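Local coordinates for protein PfhB2 (Pasteurella multocida, PDB 6U8T) that probably acts as a cysteine protease of the YopT type, forming the protease domain of a larger Pasteurella toxin, at residues L70-E73 against A74-I78; Q94-L97 against T98-L102; S38-T41 against C42-I46. The protein carries 1 engineered substitution. All coordinates share one frame; numbering follows the deposited sequence.

Interaction 1: residues L70-E73 against A74-I78; sequences LKQE and AIDSI
Gln72 and Asp76 are joined one helical turn apart by their side chains. Gln72 NE2 gives an N-H to Asp76 OD1 at 3.1 Å. The donor lies above the carboxylate plane, 37° out of it, and the amide and carboxylate planes stand 51° apart. Gln72 reaches its partner because CG is anti to the backbone N (chi1 -166°) and the chain then bends at chi2. This bond lies on the solvent side. Below it the backbone follows the pattern of a helix start. Lys71 is the N-cap of helix 72-87, and its carbonyl O takes Ile75 N at 3.0 Å and, weakly, Ala74 N. Gln72 O accepts from Asp76 N, and Glu73 O from Ser77 N at 3.2 Å. Lys71 NZ turns away from the helix to a weak bond with Thr60 O. Ser77 OG is satisfied by His44 NE2 of helix 20-51. Apolar contacts cover the other side of the turn. Leu70 CD1 meets Ile78 CD1 at 3.7 Å, their side chains crossing at about a right angle. Leu70 CB rests on Ile75 CG1 at 3.9 Å. Leu70 also packs on Phe14 of the second subunit.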
ATOM      1  N   LEU C  70      21.818  13.778   7.502  1.00 22.80           N
ATOM      2  CA  LEU C  70      22.684  12.766   8.144  1.00 22.48           C
ATOM      3  C   LEU C  70      24.114  13.056   7.697  1.00 24.31           C
ATOM      4  O   LEU C  70      24.287  13.697   6.662  1.00 24.95           O
ATOM      5  CB  LEU C  70      22.228  11.360   7.750  1.00 22.24           C
ATOM      6  CG  LEU C  70      20.773  10.967   8.050  1.00 21.97           C
ATOM      7  CD1 LEU C  70      20.618   9.461   7.840  1.00 21.16           C
ATOM      8  CD2 LEU C  70      20.340  11.326   9.472  1.00 21.69           C
ATOM      9  N   LYS C  71      25.111  12.673   8.497  1.00 26.26           N
ATOM     10  CA  LYS C  71      26.534  12.716   8.092  1.00 25.96           C
ATOM     11  C   LYS C  71      26.712  11.811   6.878  1.00 25.10           C
ATOM     12  O   LYS C  71      25.981  10.758   6.795  1.00 22.17           O
ATOM     13  CB  LYS C  71      27.396  12.175   9.220  1.00 27.55           C
ATOM     14  CG  LYS C  71      27.526  13.090  10.423  1.00 30.08           C
ATOM     15  CD  LYS C  71      28.304  12.405  11.521  1.00 32.48           C
ATOM     16  CE  LYS C  71      28.768  13.326  12.636  1.00 34.59           C
ATOM     17  NZ  LYS C  71      29.634  12.529  13.531  1.00 35.99           N
ATOM     18  N   GLN C  72      27.657  12.170   6.007  1.00 26.51           N
ATOM     19  CA  GLN C  72      27.960  11.466   4.737  1.00 27.39           C
ATOM     20  C   GLN C  72      28.397  10.024   5.039  1.00 27.84           C
ATOM     21  O   GLN C  72      27.959   9.139   4.302  1.00 28.33           O
ATOM     22  CB  GLN C  72      29.012  12.208   3.912  1.00 29.19           C
ATOM     23  CG  GLN C  72      29.092  11.715   2.481  1.00 30.66           C
ATOM     24  CD  GLN C  72      27.762  11.744   1.755  1.00 31.01           C
ATOM     25  OE1 GLN C  72      27.049  12.747   1.781  1.00 30.96           O
ATOM     26  NE2 GLN C  72      27.397  10.631   1.119  1.00 31.11           N
ATOM     27  N   GLU C  73      29.170   9.797   6.099  1.00 28.09           N
ATOM     28  CA  GLU C  73      29.612   8.454   6.546  1.00 30.90           C
ATOM     29  C   GLU C  73      28.400   7.576   6.918  1.00 27.80           C
ATOM     30  O   GLU C  73      28.421   6.382   6.598  1.00 29.20           O
ATOM     31  CB  GLU C  73      30.599   8.609   7.707  1.00 36.97           C
ATOM     32  CG  GLU C  73      30.767   7.364   8.569  1.00 46.85           C
ATOM     33  CD  GLU C  73      31.794   7.445   9.691  1.00 60.38           C
ATOM     34  OE1 GLU C  73      31.831   8.485  10.418  1.00 76.17           O
ATOM     35  OE2 GLU C  73      32.564   6.458   9.854  1.00 67.69           O
ATOM     36  N   ALA C  74      27.389   8.142   7.564  1.00 23.92           N
ATOM     37  CA  ALA C  74      26.171   7.420   7.977  1.00 22.50           C
ATOM     38  C   ALA C  74      25.383   7.056   6.711  1.00 22.35           C
ATOM     39  O   ALA C  74      24.895   5.915   6.616  1.00 21.28           O
ATOM     40  CB  ALA C  74      25.360   8.247   8.953  1.00 20.76           C
ATOM     41  N   ILE C  75      25.309   7.995   5.757  1.00 23.74           N
ATOM     42  CA  ILE C  75      24.560   7.838   4.471  1.00 24.92           C
ATOM     43  C   ILE C  75      25.193   6.678   3.680  1.00 24.94           C
ATOM     44  O   ILE C  75      24.442   5.821   3.162  1.00 24.24           O
ATOM     45  CB  ILE C  75      24.535   9.153   3.661  1.00 25.73           C
ATOM     46  CG1 ILE C  75      23.537  10.149   4.262  1.00 27.16           C
ATOM     47  CG2 ILE C  75      24.231   8.904   2.198  1.00 24.33           C
ATOM     48  CD1 ILE C  75      23.870  11.629   3.973  1.00 27.83           C
ATOM     49  N   ASP C  76      26.517   6.651   3.604  1.00 25.62           N
ATOM     50  CA  ASP C  76      27.275   5.636   2.835  1.00 27.76           C
ATOM     51  C   ASP C  76      26.992   4.266   3.452  1.00 24.33           C
ATOM     52  O   ASP C  76      26.700   3.333   2.705  1.00 27.71           O
ATOM     53  CB  ASP C  76      28.783   5.947   2.805  1.00 28.98           C
ATOM     54  CG  ASP C  76      29.143   7.241   2.089  1.00 32.20           C
ATOM     55  OD1 ASP C  76      28.344   7.696   1.217  1.00 30.91           O
ATOM     56  OD2 ASP C  76      30.221   7.814   2.450  1.00 38.16           O
ATOM     57  N   SER C  77      27.088   4.159   4.764  1.00 22.36           N
ATOM     58  CA  SER C  77      26.873   2.894   5.524  1.00 20.80           C
ATOM     59  C   SER C  77      25.407   2.440   5.408  1.00 18.69           C
ATOM     60  O   SER C  77      25.164   1.248   5.282  1.00 18.33           O
ATOM     61  CB  SER C  77      27.296   3.072   6.937  1.00 20.22           C
ATOM     62  OG  SER C  77      27.198   1.843   7.624  1.00 20.65           O
ATOM     63  N   ILE C  78      24.462   3.377   5.441  1.00 17.59           N
ATOM     64  CA  ILE C  78      23.018   3.093   5.291  1.00 16.94           C
ATOM     65  C   ILE C  78      22.759   2.538   3.874  1.00 17.48           C
ATOM     66  O   ILE C  78      22.012   1.551   3.748  1.00 16.41           O
ATOM     67  CB  ILE C  78      22.191   4.355   5.608  1.00 16.36           C
ATOM     68  CG1 ILE C  78      22.150   4.581   7.128  1.00 16.30           C
ATOM     69  CG2 ILE C  78      20.782   4.240   4.995  1.00 15.45           C
ATOM     70  CD1 ILE C  78      21.527   5.894   7.558  1.00 16.10           C
TER

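Interaction 2: residues Q94-L97 against T98-L102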
ATOM      1  N   GLN C  94      15.494 -10.929   4.501  1.00 25.46           N
ATOM      2  CA  GLN C  94      15.762  -9.480   4.621  1.00 25.57           C
ATOM      3  C   GLN C  94      15.898  -9.132   6.108  1.00 26.38           C
ATOM      4  O   GLN C  94      16.934  -8.568   6.504  1.00 24.45           O
ATOM      5  CB  GLN C  94      14.635  -8.660   4.006  1.00 25.57           C
ATOM      6  CG  GLN C  94      14.593  -8.726   2.495  1.00 27.37           C
ATOM      7  CD  GLN C  94      13.565  -7.788   1.918  1.00 27.68           C
ATOM      8  OE1 GLN C  94      12.437  -7.705   2.384  1.00 32.80           O
ATOM      9  NE2 GLN C  94      13.954  -7.049   0.903  1.00 27.16           N
ATOM     10  N   PHE C  95      14.905  -9.490   6.914  1.00 28.60           N
ATOM     11  CA  PHE C  95      14.909  -9.184   8.372  1.00 29.94           C
ATOM     12  C   PHE C  95      16.051  -9.958   9.067  1.00 30.48           C
ATOM     13  O   PHE C  95      16.682  -9.393   9.988  1.00 32.06           O
ATOM     14  CB  PHE C  95      13.504  -9.381   8.951  1.00 29.30           C
ATOM     15  CG  PHE C  95      12.494  -8.382   8.444  1.00 29.47           C
ATOM     16  CD1 PHE C  95      12.745  -7.010   8.485  1.00 27.48           C
ATOM     17  CD2 PHE C  95      11.288  -8.821   7.924  1.00 31.89           C
ATOM     18  CE1 PHE C  95      11.800  -6.100   8.035  1.00 30.39           C
ATOM     19  CE2 PHE C  95      10.338  -7.900   7.489  1.00 35.32           C
ATOM     20  CZ  PHE C  95      10.589  -6.543   7.549  1.00 30.84           C
ATOM     21  N   LYS C  96      16.369 -11.168   8.608  1.00 29.40           N
ATOM     22  CA  LYS C  96      17.525 -11.940   9.150  1.00 31.78           C
ATOM     23  C   LYS C  96      18.835 -11.186   8.856  1.00 30.10           C
ATOM     24  O   LYS C  96      19.768 -11.199   9.706  1.00 30.29           O
ATOM     25  CB  LYS C  96      17.572 -13.352   8.562  1.00 33.48           C
ATOM     26  CG  LYS C  96      18.723 -14.233   9.024  1.00 37.20           C
ATOM     27  CD  LYS C  96      18.490 -14.930  10.336  1.00 45.23           C
ATOM     28  CE  LYS C  96      18.456 -14.071  11.588  1.00 49.59           C
ATOM     29  NZ  LYS C  96      19.809 -13.619  11.997  1.00 56.74           N
ATOM     30  N   LEU C  97      18.930 -10.554   7.688  1.00 26.87           N
ATOM     31  CA  LEU C  97      20.161  -9.849   7.267  1.00 26.06           C
ATOM     32  C   LEU C  97      20.360  -8.630   8.184  1.00 23.17           C
ATOM     33  O   LEU C  97      21.503  -8.425   8.643  1.00 23.50           O
ATOM     34  CB  LEU C  97      20.023  -9.493   5.791  1.00 26.02           C
ATOM     35  CG  LEU C  97      20.995  -8.479   5.222  1.00 27.71           C
ATOM     36  CD1 LEU C  97      21.270  -8.888   3.806  1.00 32.77           C
ATOM     37  CD2 LEU C  97      20.412  -7.086   5.279  1.00 26.29           C
ATOM     38  N   THR C  98      19.302  -7.856   8.432  1.00 20.60           N
ATOM     39  CA  THR C  98      19.345  -6.654   9.291  1.00 20.54           C
ATOM     40  C   THR C  98      19.747  -7.078  10.713  1.00 21.23           C
ATOM     41  O   THR C  98      20.563  -6.406  11.319  1.00 19.14           O
ATOM     42  CB  THR C  98      18.005  -5.910   9.272  1.00 19.58           C
ATOM     43  OG1 THR C  98      17.647  -5.576   7.934  1.00 20.53           O
ATOM     44  CG2 THR C  98      18.069  -4.635  10.070  1.00 19.21           C
ATOM     45  N   ASP C  99      19.187  -8.185  11.196  1.00 22.78           N
ATOM     46  CA  ASP C  99      19.466  -8.750  12.532  1.00 24.49           C
ATOM     47  C   ASP C  99      20.943  -9.112  12.650  1.00 24.66           C
ATOM     48  O   ASP C  99      21.508  -8.843  13.716  1.00 24.51           O
ATOM     49  CB  ASP C  99      18.580  -9.962  12.817  1.00 27.02           C
ATOM     50  CG  ASP C  99      18.731 -10.450  14.238  1.00 31.43           C
ATOM     51  OD1 ASP C  99      18.289  -9.721  15.127  1.00 37.61           O
ATOM     52  OD2 ASP C  99      19.312 -11.538  14.434  1.00 36.55           O
ATOM     53  N   ASN C 100      21.529  -9.725  11.618  1.00 25.18           N
ATOM     54  CA  ASN C 100      22.965 -10.107  11.619  1.00 26.56           C
ATOM     55  C   ASN C 100      23.822  -8.834  11.700  1.00 23.62           C
ATOM     56  O   ASN C 100      24.804  -8.814  12.482  1.00 23.22           O
ATOM     57  CB  ASN C 100      23.374 -10.925  10.398  1.00 30.91           C
ATOM     58  CG  ASN C 100      22.806 -12.327  10.404  1.00 35.36           C
ATOM     59  OD1 ASN C 100      22.378 -12.797   9.360  1.00 51.06           O
ATOM     60  ND2 ASN C 100      22.801 -13.015  11.533  1.00 35.01           N
ATOM     61  N   TRP C 101      23.463  -7.814  10.932  1.00 21.22           N
ATOM     62  CA  TRP C 101      24.165  -6.502  10.933  1.00 20.62           C
ATOM     63  C   TRP C 101      24.115  -5.894  12.341  1.00 19.84           C
ATOM     64  O   TRP C 101      25.171  -5.450  12.834  1.00 20.75           O
ATOM     65  CB  TRP C 101      23.574  -5.548   9.890  1.00 19.57           C
ATOM     66  CG  TRP C 101      24.339  -4.274   9.756  1.00 19.22           C
ATOM     67  CD1 TRP C 101      25.419  -4.062   8.947  1.00 19.96           C
ATOM     68  CD2 TRP C 101      24.130  -3.051  10.488  1.00 18.23           C
ATOM     69  NE1 TRP C 101      25.902  -2.794   9.125  1.00 20.01           N
ATOM     70  CE2 TRP C 101      25.119  -2.143  10.053  1.00 18.88           C
ATOM     71  CE3 TRP C 101      23.221  -2.639  11.459  1.00 17.68           C
ATOM     72  CZ2 TRP C 101      25.183  -0.831  10.506  1.00 18.41           C
ATOM     73  CZ3 TRP C 101      23.300  -1.349  11.935  1.00 18.26           C
ATOM     74  CH2 TRP C 101      24.282  -0.460  11.472  1.00 18.62           C
ATOM     75  N   LEU C 102      22.949  -5.912  12.977  1.00 18.89           N
ATOM     76  CA  LEU C 102      22.745  -5.320  14.323  1.00 19.06           C
ATOM     77  C   LEU C 102      23.630  -6.042  15.341  1.00 21.30           C
ATOM     78  O   LEU C 102      24.244  -5.357  16.173  1.00 22.30           O
ATOM     79  CB  LEU C 102      21.267  -5.356  14.694  1.00 17.84           C
ATOM     80  CG  LEU C 102      20.429  -4.252  14.047  1.00 16.68           C
ATOM     81  CD1 LEU C 102      18.948  -4.538  14.203  1.00 16.59           C
ATOM     82  CD2 LEU C 102      20.769  -2.883  14.622  1.00 16.45           C
TER
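The carboxylate of Asp99 is met by the ammonium group of Lys96. Lys96 NZ lies 3.2 Å from Asp99 OD2, which accepts through its anti lone pair, on the side away from OD1. Arg120 NH2 forms a second salt bridge to the same oxygen. The rings of Phe95 and Trp101 lie outside the turn, against other parts of the fold. The indole of Trp101 leads off to meet the His44 ring, with the planes at about 35°. The Phe95 ring packs on Glu39 of helix 20-51 and on Lys151 and Ser153 of strand 147-155. Lys96 gets back to Asp99 by folding: CG is anti to the backbone N, but the chain then bends at chi2 (83°), chi3 and chi4. Leu97 crosses Thr98 at about a right angle, its CD2 3.4 Å from Thr98 N. Thr98 OG1 is bonded to Glu39 OE2. All four residues 94-97 give their carbonyls to regular i to i+4 bonds in helix 91-104, such as Asp99 N to Phe95 O at 3.0 Å. The helix thus presents rings and Thr98 to its neighbours. Two cationic groups at one carboxylate oxygen would probably favour the ionised form of Asp99.

Interaction 3: residues S38-T41 against C42-I46. Engineered in segment 38-41: Ser38 (natural residue Cys).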
ATOM      1  N   SER C  38      14.532   2.904   4.978  1.00 13.94           N
ATOM      2  CA  SER C  38      13.891   3.065   6.298  1.00 14.49           C
ATOM      3  C   SER C  38      14.425   1.998   7.253  1.00 14.64           C
ATOM      4  O   SER C  38      14.866   2.358   8.373  1.00 14.57           O
ATOM      5  CB  SER C  38      12.384   3.044   6.164  1.00 15.17           C
ATOM      6  OG  SER C  38      11.963   4.296   5.559  1.00 15.93           O
ATOM      7  N   GLU C  39      14.440   0.750   6.796  1.00 14.54           N
ATOM      8  CA  GLU C  39      14.971  -0.419   7.535  1.00 14.75           C
ATOM      9  C   GLU C  39      16.438  -0.165   7.877  1.00 14.04           C
ATOM     10  O   GLU C  39      16.786  -0.215   9.071  1.00 15.47           O
ATOM     11  CB  GLU C  39      14.810  -1.705   6.727  1.00 16.81           C
ATOM     12  CG  GLU C  39      15.392  -2.929   7.409  1.00 19.81           C
ATOM     13  CD  GLU C  39      14.530  -3.534   8.513  1.00 21.77           C
ATOM     14  OE1 GLU C  39      13.466  -2.943   8.814  1.00 22.73           O
ATOM     15  OE2 GLU C  39      14.936  -4.612   9.088  1.00 24.47           O
ATOM     16  N   SER C  40      17.268   0.144   6.879  1.00 12.88           N
ATOM     17  CA  SER C  40      18.720   0.334   7.069  1.00 12.47           C
ATOM     18  C   SER C  40      18.941   1.512   8.031  1.00 12.07           C
ATOM     19  O   SER C  40      19.816   1.382   8.927  1.00 12.72           O
ATOM     20  CB  SER C  40      19.424   0.540   5.749  1.00 12.81           C
ATOM     21  OG  SER C  40      20.806   0.805   5.947  1.00 12.84           O
ATOM     22  N   THR C  41      18.183   2.612   7.897  1.00 11.22           N
ATOM     23  CA  THR C  41      18.369   3.817   8.731  1.00 10.92           C
ATOM     24  C   THR C  41      17.998   3.506  10.187  1.00 10.64           C
ATOM     25  O   THR C  41      18.765   3.884  11.056  1.00 10.61           O
ATOM     26  CB  THR C  41      17.535   5.017   8.279  1.00 10.82           C
ATOM     27  OG1 THR C  41      17.808   5.302   6.908  1.00 10.85           O
ATOM     28  CG2 THR C  41      17.834   6.234   9.151  1.00 10.97           C
ATOM     29  N   CYS C  42      16.873   2.825  10.413  1.00 10.06           N
ATOM     30  CA  CYS C  42      16.426   2.423  11.757  1.00 10.00           C
ATOM     31  C   CYS C  42      17.473   1.493  12.391  1.00 10.79           C
ATOM     32  O   CYS C  42      17.787   1.688  13.590  1.00 10.98           O
ATOM     33  CB  CYS C  42      15.037   1.795  11.725  1.00  9.43           C
ATOM     34  SG  CYS C  42      13.739   3.026  11.472  0.89  8.80           S
ATOM     35  N   ALA C  43      18.028   0.545  11.633  1.00 11.43           N
ATOM     36  CA  ALA C  43      19.104  -0.328  12.136  1.00 12.40           C
ATOM     37  C   ALA C  43      20.257   0.547  12.614  1.00 13.36           C
ATOM     38  O   ALA C  43      20.770   0.318  13.718  1.00 14.53           O
ATOM     39  CB  ALA C  43      19.566  -1.304  11.074  1.00 12.65           C
ATOM     40  N   HIS C  44      20.679   1.515  11.798  1.00 13.90           N
ATOM     41  CA  HIS C  44      21.848   2.391  12.157  1.00 14.20           C
ATOM     42  C   HIS C  44      21.509   3.213  13.392  1.00 13.55           C
ATOM     43  O   HIS C  44      22.361   3.289  14.270  1.00 14.69           O
ATOM     44  CB  HIS C  44      22.268   3.264  10.985  1.00 14.23           C
ATOM     45  CG  HIS C  44      23.097   2.552   9.979  1.00 15.29           C
ATOM     46  ND1 HIS C  44      22.564   1.640   9.059  1.00 15.23           N
ATOM     47  CD2 HIS C  44      24.417   2.677   9.698  1.00 15.91           C
ATOM     48  CE1 HIS C  44      23.540   1.218   8.275  1.00 15.79           C
ATOM     49  NE2 HIS C  44      24.694   1.834   8.673  1.00 16.41           N
ATOM     50  N   TRP C  45      20.327   3.805  13.443  1.00 12.42           N
ATOM     51  CA  TRP C  45      19.840   4.586  14.592  1.00 12.58           C
ATOM     52  C   TRP C  45      19.881   3.716  15.872  1.00 12.84           C
ATOM     53  O   TRP C  45      20.338   4.172  16.892  1.00 12.07           O
ATOM     54  CB  TRP C  45      18.429   5.091  14.302  1.00 12.08           C
ATOM     55  CG  TRP C  45      17.905   6.048  15.329  1.00 12.53           C
ATOM     56  CD1 TRP C  45      18.072   7.403  15.354  1.00 13.03           C
ATOM     57  CD2 TRP C  45      17.092   5.722  16.473  1.00 12.69           C
ATOM     58  NE1 TRP C  45      17.400   7.939  16.423  1.00 13.41           N
ATOM     59  CE2 TRP C  45      16.797   6.942  17.126  1.00 12.96           C
ATOM     60  CE3 TRP C  45      16.564   4.520  16.993  1.00 12.57           C
ATOM     61  CZ2 TRP C  45      15.995   7.007  18.261  1.00 13.28           C
ATOM     62  CZ3 TRP C  45      15.757   4.590  18.112  1.00 12.60           C
ATOM     63  CH2 TRP C  45      15.492   5.811  18.746  1.00 13.03           C
ATOM     64  N   ILE C  46      19.414   2.466  15.781  1.00 13.15           N
ATOM     65  CA  ILE C  46      19.388   1.567  16.965  1.00 13.90           C
ATOM     66  C   ILE C  46      20.838   1.321  17.423  1.00 14.88           C
ATOM     67  O   ILE C  46      21.115   1.527  18.609  1.00 14.80           O
ATOM     68  CB  ILE C  46      18.606   0.273  16.680  1.00 13.32           C
ATOM     69  CG1 ILE C  46      17.123   0.574  16.539  1.00 13.04           C
ATOM     70  CG2 ILE C  46      18.843  -0.743  17.763  1.00 13.85           C
ATOM     71  CD1 ILE C  46      16.302  -0.629  16.119  1.00 13.52           C
TER
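The C-terminal half of the long helix 20-51 holds this contact, with every touching residue buried. His44 folds back over the preceding turn onto Ser40. Its ND1-H points to Ser40 O at 2.8 Å, with an N-H...O angle of 163°. The oxygen sits at the ring edge, in the ring plane. From the carbonyl's side, ND1 lies above the plane, 44° out of it. His44 N reaches the same oxygen at 3.0 Å from the opposite face, so two donors grip Ser40 O. With CG beside the backbone N (chi1 -80°), the ring comes back over the turn. Its other nitrogen, NE2, is bonded to Ser77 OG of helix 72-87, and Ser40 OG is bonded to Ile78 O. The remaining turns are regular, with Cys42 N to Ser38 O and Trp45 N to Thr41 O both at 2.9 Å. Ser38 is engineered, replacing Cys. It packs on His161 of the second subunit, consistent with the cysteine-histidine pairing of clan CA proteases. Trp45 is bonded through NE1 to Glu181 of that subunit. With both ring nitrogens of His44 bonded, its rotation is fixed. The ND1-H bond implies that a neutral ring would leave NE2 as the acceptor.

Overall arrangement
Interaction 3 is the buried one, in the C-terminal half of helix 20-51. Interaction 1 lies at the surface, at the start of helix 72-87, and interaction 2 is partly buried on helix 91-104. The central helix touches both others. Ser40 and His44 meet residues 77-78 through hydrogen bonds, while Glu39, Ala43 and His44 meet residues 95-102 through packing and the Thr98 hydroxyl. Interactions 1 and 2 do not touch; their nearest atoms are about 4 Å apart. The chemistry follows the place: an amide-carboxylate bond on the outside, a salt bridge in the intermediate site, and a neatly paired imidazole inside. All three also touch the second subunit.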